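PDB 3CTK: rRNA N-glycosidase from Bougainvillea spectabilis, which belongs to the ribosome-inactivating proteins, a toxin family with a mixed alpha and beta fold. Local coordinates for residues P210-I222 with P228-D240. Residues are numbered along the deposited sequence; the frame is centred on the assembly and turned at random. Where two conformers were deposited one is given.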
ATOM      1  N   PRO A 210      22.984  10.308 -12.524  1.00  9.79           N
ATOM      2  CA  PRO A 210      23.592   8.998 -12.274  1.00  9.47           C
ATOM      3  C   PRO A 210      24.706   8.877 -11.226  1.00  9.33           C
ATOM      4  O   PRO A 210      25.071   7.759 -10.853  1.00  9.01           O
ATOM      5  CB  PRO A 210      24.087   8.573 -13.662  1.00 10.67           C
ATOM      6  CG  PRO A 210      23.976   9.845 -14.544  1.00 12.97           C
ATOM      7  CD  PRO A 210      23.674  10.988 -13.628  1.00 10.93           C
ATOM      8  N   GLN A 211      25.265   9.985 -10.748  1.00  9.41           N
ATOM      9  CA  GLN A 211      26.325   9.853  -9.752  1.00 10.29           C
ATOM     10  C   GLN A 211      25.803   9.205  -8.476  1.00  9.38           C
ATOM     11  O   GLN A 211      26.551   8.562  -7.738  1.00  9.40           O
ATOM     12  CB  GLN A 211      26.977  11.204  -9.447  1.00 13.27           C
ATOM     13  CG  GLN A 211      27.916  11.679 -10.559  1.00 16.76           C
ATOM     14  CD  GLN A 211      28.780  10.556 -11.142  1.00 17.95           C
ATOM     15  OE1 GLN A 211      29.487   9.851 -10.420  1.00 16.39           O
ATOM     16  NE2 GLN A 211      28.721  10.393 -12.459  1.00 17.45           N
ATOM     17  N   CYS A 212      24.509   9.377  -8.227  1.00  9.00           N
ATOM     18  CA  CYS A 212      23.851   8.779  -7.074  1.00  7.60           C
ATOM     19  C   CYS A 212      24.534   8.970  -5.731  1.00  7.11           C
ATOM     20  O   CYS A 212      24.717   8.018  -4.972  1.00  6.85           O
ATOM     21  CB  CYS A 212      23.633   7.284  -7.325  1.00  8.97           C
ATOM     22  SG  CYS A 212      22.470   6.941  -8.686  1.00 11.74           S
ATOM     23  N   THR A 213      24.918  10.204  -5.438  1.00  8.16           N
ATOM     24  CA  THR A 213      25.535  10.504  -4.161  1.00  7.30           C
ATOM     25  C   THR A 213      24.787  11.677  -3.543  1.00  8.18           C
ATOM     26  O   THR A 213      23.919  11.492  -2.689  1.00 10.40           O
ATOM     27  CB  THR A 213      27.036  10.857  -4.300  1.00  8.60           C
ATOM     28  OG1 THR A 213      27.201  11.914  -5.251  1.00  9.64           O
ATOM     29  CG2 THR A 213      27.826   9.642  -4.757  1.00  9.74           C
ATOM     30  N   THR A 214      25.098  12.880  -4.004  1.00  7.63           N
ATOM     31  CA  THR A 214      24.477  14.091  -3.479  1.00  9.46           C
ATOM     32  C   THR A 214      23.004  14.298  -3.829  1.00  7.28           C
ATOM     33  O   THR A 214      22.585  14.107  -4.973  1.00  6.81           O
ATOM     34  CB  THR A 214      25.259  15.335  -3.945  1.00 10.60           C
ATOM     35  OG1 THR A 214      26.622  15.218  -3.519  1.00 15.30           O
ATOM     36  CG2 THR A 214      24.662  16.604  -3.347  1.00 12.88           C
ATOM     37  N   ILE A 215      22.231  14.694  -2.820  1.00  7.89           N
ATOM     38  CA  ILE A 215      20.804  14.992  -2.966  1.00  6.52           C
ATOM     39  C   ILE A 215      20.653  16.462  -2.583  1.00  6.16           C
ATOM     40  O   ILE A 215      20.803  16.820  -1.411  1.00  6.53           O
ATOM     41  CB  ILE A 215      19.924  14.137  -2.014  1.00  6.34           C
ATOM     42  CG1 ILE A 215      19.900  12.679  -2.485  1.00  5.09           C
ATOM     43  CG2 ILE A 215      18.500  14.703  -1.972  1.00  6.92           C
ATOM     44  CD1 ILE A 215      19.087  11.749  -1.587  1.00  5.24           C
ATOM     45  N   ASN A 216      20.376  17.308  -3.571  1.00  5.79           N
ATOM     46  CA  ASN A 216      20.229  18.741  -3.333  1.00  6.31           C
ATOM     47  C   ASN A 216      19.146  19.348  -4.226  1.00  6.53           C
ATOM     48  O   ASN A 216      19.154  19.140  -5.435  1.00  6.66           O
ATOM     49  CB  ASN A 216      21.562  19.444  -3.604  1.00  6.17           C
ATOM     50  CG  ASN A 216      21.550  20.893  -3.178  1.00  5.37           C
ATOM     51  OD1 ASN A 216      21.317  21.203  -2.013  1.00  5.90           O
ATOM     52  ND2 ASN A 216      21.804  21.789  -4.120  1.00  8.28           N
ATOM     53  N   PRO A 217      18.191  20.098  -3.641  1.00  7.51           N
ATOM     54  CA  PRO A 217      18.029  20.432  -2.220  1.00  6.73           C
ATOM     55  C   PRO A 217      17.849  19.172  -1.386  1.00  7.19           C
ATOM     56  O   PRO A 217      17.422  18.137  -1.899  1.00  7.24           O
ATOM     57  CB  PRO A 217      16.768  21.294  -2.204  1.00  7.48           C
ATOM     58  CG  PRO A 217      16.769  21.923  -3.565  1.00 11.15           C
ATOM     59  CD  PRO A 217      17.154  20.767  -4.445  1.00  9.32           C
ATOM     60  N   ALA A 218      18.154  19.269  -0.098  1.00  6.89           N
ATOM     61  CA  ALA A 218      18.041  18.127   0.801  1.00  7.87           C
ATOM     62  C   ALA A 218      16.601  17.763   1.156  1.00  8.07           C
ATOM     63  O   ALA A 218      15.709  18.609   1.139  1.00 10.61           O
ATOM     64  CB  ALA A 218      18.829  18.407   2.078  1.00  8.05           C
ATOM     65  N   LEU A 219      16.381  16.491   1.476  1.00  7.93           N
ATOM     66  CA  LEU A 219      15.058  16.021   1.881  1.00  7.95           C
ATOM     67  C   LEU A 219      14.925  16.295   3.373  1.00  9.67           C
ATOM     68  O   LEU A 219      15.806  15.937   4.153  1.00 10.30           O
ATOM     69  CB  LEU A 219      14.922  14.522   1.634  1.00  7.22           C
ATOM     70  CG  LEU A 219      14.832  14.063   0.177  1.00  6.61           C
ATOM     71  CD1 LEU A 219      15.149  12.576   0.103  1.00  8.22           C
ATOM     72  CD2 LEU A 219      13.437  14.353  -0.375  1.00  8.54           C
ATOM     73  N   GLN A 220      13.831  16.939   3.764  1.00  9.22           N
ATOM     74  CA  GLN A 220      13.594  17.255   5.169  1.00 10.65           C
ATOM     75  C   GLN A 220      12.649  16.192   5.716  1.00 10.86           C
ATOM     76  O   GLN A 220      11.430  16.337   5.639  1.00 13.35           O
ATOM     77  CB  GLN A 220      12.961  18.645   5.290  1.00 10.90           C
ATOM     78  CG  GLN A 220      13.641  19.701   4.427  1.00 13.46           C
ATOM     79  CD  GLN A 220      15.071  19.979   4.848  1.00 14.09           C
ATOM     80  OE1 GLN A 220      15.900  20.403   4.037  1.00 17.10           O
ATOM     81  NE2 GLN A 220      15.366  19.757   6.120  1.00 13.86           N
ATOM     82  N   LEU A 221      13.222  15.124   6.266  1.00 11.08           N
ATOM     83  CA  LEU A 221      12.435  14.018   6.795  1.00 10.13           C
ATOM     84  C   LEU A 221      12.370  13.985   8.323  1.00 11.74           C
ATOM     85  O   LEU A 221      12.848  14.903   8.993  1.00 10.38           O
ATOM     86  CB  LEU A 221      12.991  12.698   6.243  1.00 10.08           C
ATOM     87  CG  LEU A 221      13.048  12.682   4.705  1.00 10.94           C
ATOM     88  CD1 LEU A 221      13.628  11.365   4.203  1.00  9.40           C
ATOM     89  CD2 LEU A 221      11.644  12.893   4.145  1.00 10.63           C
ATOM     90  N   ILE A 222      11.769  12.926   8.863  1.00 11.76           N
ATOM     91  CA  ILE A 222      11.599  12.772  10.308  1.00 12.82           C
ATOM     92  C   ILE A 222      12.044  11.398  10.812  1.00 13.39           C
ATOM     93  O   ILE A 222      11.768  10.376  10.181  1.00 12.79           O
ATOM     94  CB  ILE A 222      10.117  12.993  10.690  1.00 13.06           C
ATOM     95  CG1 ILE A 222       9.678  14.385  10.226  1.00 14.93           C
ATOM     96  CG2 ILE A 222       9.924  12.831  12.196  1.00 14.19           C
ATOM     97  CD1 ILE A 222       8.188  14.642  10.334  1.00 16.68           C
ATOM     98  N   PRO A 228      14.165  15.953  13.583  1.00 18.79           N
ATOM     99  CA  PRO A 228      14.498  16.276  12.193  1.00 18.26           C
ATOM    100  C   PRO A 228      15.551  15.320  11.640  1.00 17.77           C
ATOM    101  O   PRO A 228      16.528  15.000  12.316  1.00 17.91           O
ATOM    102  CB  PRO A 228      15.023  17.707  12.290  1.00 19.80           C
ATOM    103  CG  PRO A 228      14.257  18.267  13.441  1.00 19.60           C
ATOM    104  CD  PRO A 228      14.315  17.139  14.444  1.00 19.65           C
ATOM    105  N   TRP A 229      15.340  14.861  10.411  1.00 17.11           N
ATOM    106  CA  TRP A 229      16.276  13.959   9.749  1.00 16.08           C
ATOM    107  C   TRP A 229      16.526  14.519   8.354  1.00 15.32           C
ATOM    108  O   TRP A 229      15.742  14.289   7.434  1.00 15.45           O
ATOM    109  CB  TRP A 229      15.686  12.543   9.675  1.00 17.03           C
ATOM    110  CG  TRP A 229      16.551  11.534   8.957  1.00 18.66           C
ATOM    111  CD1 TRP A 229      17.915  11.446   8.993  1.00 20.37           C
ATOM    112  CD2 TRP A 229      16.102  10.452   8.130  1.00 18.65           C
ATOM    113  NE1 TRP A 229      18.343  10.375   8.239  1.00 21.63           N
ATOM    114  CE2 TRP A 229      17.251   9.748   7.699  1.00 19.47           C
ATOM    115  CE3 TRP A 229      14.840  10.006   7.713  1.00 18.67           C
ATOM    116  CZ2 TRP A 229      17.175   8.623   6.870  1.00 20.73           C
ATOM    117  CZ3 TRP A 229      14.763   8.886   6.888  1.00 19.49           C
ATOM    118  CH2 TRP A 229      15.927   8.208   6.476  1.00 19.08           C
ATOM    119  N   VAL A 230      17.611  15.276   8.211  1.00 13.67           N
ATOM    120  CA  VAL A 230      17.960  15.891   6.933  1.00 12.35           C
ATOM    121  C   VAL A 230      18.815  14.965   6.078  1.00 11.79           C
ATOM    122  O   VAL A 230      19.926  14.589   6.456  1.00 12.11           O
ATOM    123  CB  VAL A 230      18.699  17.226   7.150  1.00 14.15           C
ATOM    124  CG1 VAL A 230      19.106  17.829   5.816  1.00 14.16           C
ATOM    125  CG2 VAL A 230      17.796  18.186   7.907  1.00 15.57           C
ATOM    126  N   VAL A 231      18.283  14.610   4.915  1.00  9.05           N
ATOM    127  CA  VAL A 231      18.957  13.703   3.997  1.00  9.17           C
ATOM    128  C   VAL A 231      19.533  14.412   2.777  1.00  8.82           C
ATOM    129  O   VAL A 231      18.793  15.006   1.994  1.00  8.96           O
ATOM    130  CB  VAL A 231      17.975  12.603   3.525  1.00  7.94           C
ATOM    131  CG1 VAL A 231      18.628  11.724   2.466  1.00  8.87           C
ATOM    132  CG2 VAL A 231      17.534  11.768   4.719  1.00  7.55           C
ATOM    133  N   ASN A 232      20.854  14.347   2.619  1.00  8.15           N
ATOM    134  CA  ASN A 232      21.512  14.967   1.475  1.00  7.91           C
ATOM    135  C   ASN A 232      22.396  13.967   0.733  1.00  8.05           C
ATOM    136  O   ASN A 232      23.217  14.346  -0.103  1.00  7.96           O
ATOM    137  CB  ASN A 232      22.344  16.184   1.907  1.00  9.45           C
ATOM    138  CG  ASN A 232      23.341  15.866   3.007  1.00 10.55           C
ATOM    139  OD1 ASN A 232      23.806  14.735   3.144  1.00  9.39           O
ATOM    140  ND2 ASN A 232      23.692  16.880   3.788  1.00 14.17           N
ATOM    141  N   LYS A 233      22.213  12.687   1.039  1.00  9.60           N
ATOM    142  CA  LYS A 233      22.979  11.618   0.407  1.00 11.14           C
ATOM    143  C   LYS A 233      22.120  10.382   0.170  1.00  9.55           C
ATOM    144  O   LYS A 233      21.386   9.947   1.052  1.00  8.41           O
ATOM    145  CB  LYS A 233      24.184  11.252   1.272  1.00 13.77           C
ATOM    146  CG  LYS A 233      25.426  12.069   0.962  1.00 20.98           C
ATOM    147  CD  LYS A 233      26.494  11.946   2.044  1.00 25.55           C
ATOM    148  CE  LYS A 233      26.626  10.529   2.592  1.00 29.05           C
ATOM    149  NZ  LYS A 233      25.529  10.197   3.555  1.00 31.93           N
ATOM    150  N   VAL A 234      22.216   9.822  -1.032  1.00  9.79           N
ATOM    151  CA  VAL A 234      21.441   8.640  -1.380  1.00  9.60           C
ATOM    152  C   VAL A 234      21.663   7.509  -0.380  1.00  9.78           C
ATOM    153  O   VAL A 234      20.716   6.833   0.014  1.00  8.96           O
ATOM    154  CB  VAL A 234      21.801   8.132  -2.798  1.00  9.23           C
ATOM    155  CG1 VAL A 234      21.027   6.858  -3.106  1.00 10.83           C
ATOM    156  CG2 VAL A 234      21.479   9.201  -3.830  1.00  8.75           C
ATOM    157  N   SER A 235      22.910   7.315   0.038  1.00 10.13           N
ATOM    158  CA  SER A 235      23.248   6.247   0.982  1.00 10.42           C
ATOM    159  C   SER A 235      22.519   6.353   2.319  1.00 10.53           C
ATOM    160  O   SER A 235      22.396   5.366   3.051  1.00 10.73           O
ATOM    161  CB  SER A 235      24.760   6.218   1.228  1.00 11.16           C
ATOM    162  OG  SER A 235      25.220   7.441   1.778  1.00 12.31           O
ATOM    163  N   GLN A 236      22.032   7.545   2.638  1.00  9.55           N
ATOM    164  CA  GLN A 236      21.319   7.760   3.888  1.00 10.51           C
ATOM    165  C   GLN A 236      19.877   7.267   3.837  1.00 10.37           C
ATOM    166  O   GLN A 236      19.314   6.857   4.852  1.00 11.21           O
ATOM    167  CB  GLN A 236      21.328   9.249   4.242  1.00 12.32           C
ATOM    168  CG  GLN A 236      22.711   9.794   4.549  1.00 14.92           C
ATOM    169  CD  GLN A 236      22.762  11.310   4.570  1.00 18.10           C
ATOM    170  OE1 GLN A 236      23.783  11.900   4.928  1.00 23.49           O
ATOM    171  NE2 GLN A 236      21.670  11.949   4.178  1.00 14.12           N
ATOM    172  N   ILE A 237      19.282   7.287   2.652  1.00  8.95           N
ATOM    173  CA  ILE A 237      17.885   6.892   2.516  1.00  8.67           C
ATOM    174  C   ILE A 237      17.649   5.616   1.698  1.00  8.79           C
ATOM    175  O   ILE A 237      16.611   4.970   1.832  1.00  7.24           O
ATOM    176  CB  ILE A 237      17.072   8.085   1.917  1.00  7.66           C
ATOM    177  CG1 ILE A 237      15.588   7.730   1.802  1.00 10.61           C
ATOM    178  CG2 ILE A 237      17.646   8.483   0.573  1.00  7.80           C
ATOM    179  CD1 ILE A 237      14.881   7.607   3.131  1.00 10.50           C
ATOM    180  N   SER A 238      18.614   5.237   0.866  1.00  8.27           N
ATOM    181  CA  SER A 238      18.464   4.046   0.040  1.00  8.50           C
ATOM    182  C   SER A 238      18.124   2.768   0.823  1.00  8.95           C
ATOM    183  O   SER A 238      17.338   1.946   0.353  1.00  8.56           O
ATOM    184  CB  SER A 238      19.727   3.823  -0.806  0.50  8.88           C
ATOM    185  OG  SER A 238      20.881   3.675   0.002  0.50  9.25           O
ATOM    186  N   PRO A 239      18.703   2.585   2.024  1.00  8.67           N
ATOM    187  CA  PRO A 239      18.396   1.369   2.791  1.00  8.54           C
ATOM    188  C   PRO A 239      16.930   1.235   3.217  1.00  7.93           C
ATOM    189  O   PRO A 239      16.465   0.132   3.507  1.00  8.62           O
ATOM    190  CB  PRO A 239      19.328   1.474   3.998  1.00  9.05           C
ATOM    191  CG  PRO A 239      20.483   2.278   3.466  1.00  9.57           C
ATOM    192  CD  PRO A 239      19.786   3.348   2.669  1.00  9.65           C
ATOM    193  N   ASP A 240      16.212   2.353   3.272  1.00  6.66           N
ATOM    194  CA  ASP A 240      14.804   2.326   3.668  1.00  7.09           C
ATOM    195  C   ASP A 240      13.855   2.179   2.482  1.00  6.79           C
ATOM    196  O   ASP A 240      12.649   2.006   2.670  1.00  6.73           O
ATOM    197  CB  ASP A 240      14.429   3.605   4.427  1.00  7.47           C
ATOM    198  CG  ASP A 240      15.175   3.756   5.736  1.00 11.57           C
ATOM    199  OD1 ASP A 240      15.360   2.743   6.443  1.00 14.85           O
ATOM    200  OD2 ASP A 240      15.562   4.895   6.065  1.00 13.84           O
TER
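Leu219 and Leu221 pair with Val231 and Trp229 through four antiparallel backbone bonds, the strand axes 4.4 Å apart at closest and their N-to-C directions 148° apart. The chain turns a corner at Asn216 and Pro217, where the peptide bond is cis. Before it, Ile215 N bonds to Asn232 O from well above the carbonyl plane, and Val234 N bonds to Thr213 O in the plane of the Thr213 carbonyl. Leu221 and Trp229 lie side by side. CB of Leu221 comes 3.6 Å from CE3 of Trp229, and Leu221 CD1 lies 3.8 Å from Trp229 CZ3. Within the second strand, Val231 CG2 sits 3.6 Å above the centre of the indole ring. The side chains of Ile215 and Val234 cross at about a right angle, CG1 to CG2 4.0 Å. With CG1 anti to the carbonyl carbon (chi1 -71°), Ile215 brings CD1 to 4.2 Å from Ile237 CG2. On the exposed face, Gln220 NE2 lies 3.4 Å from Val230 CG2. Ile215 and Leu219 also touch Ala204 of helix 198-208, Lys190 makes a cation-pi contact with Trp229, and Cys212 is disulfide-bonded to Cys32. This is a two-stranded antiparallel beta hairpin, packed on helices in the C-terminal part of the ribosome-inactivating protein fold.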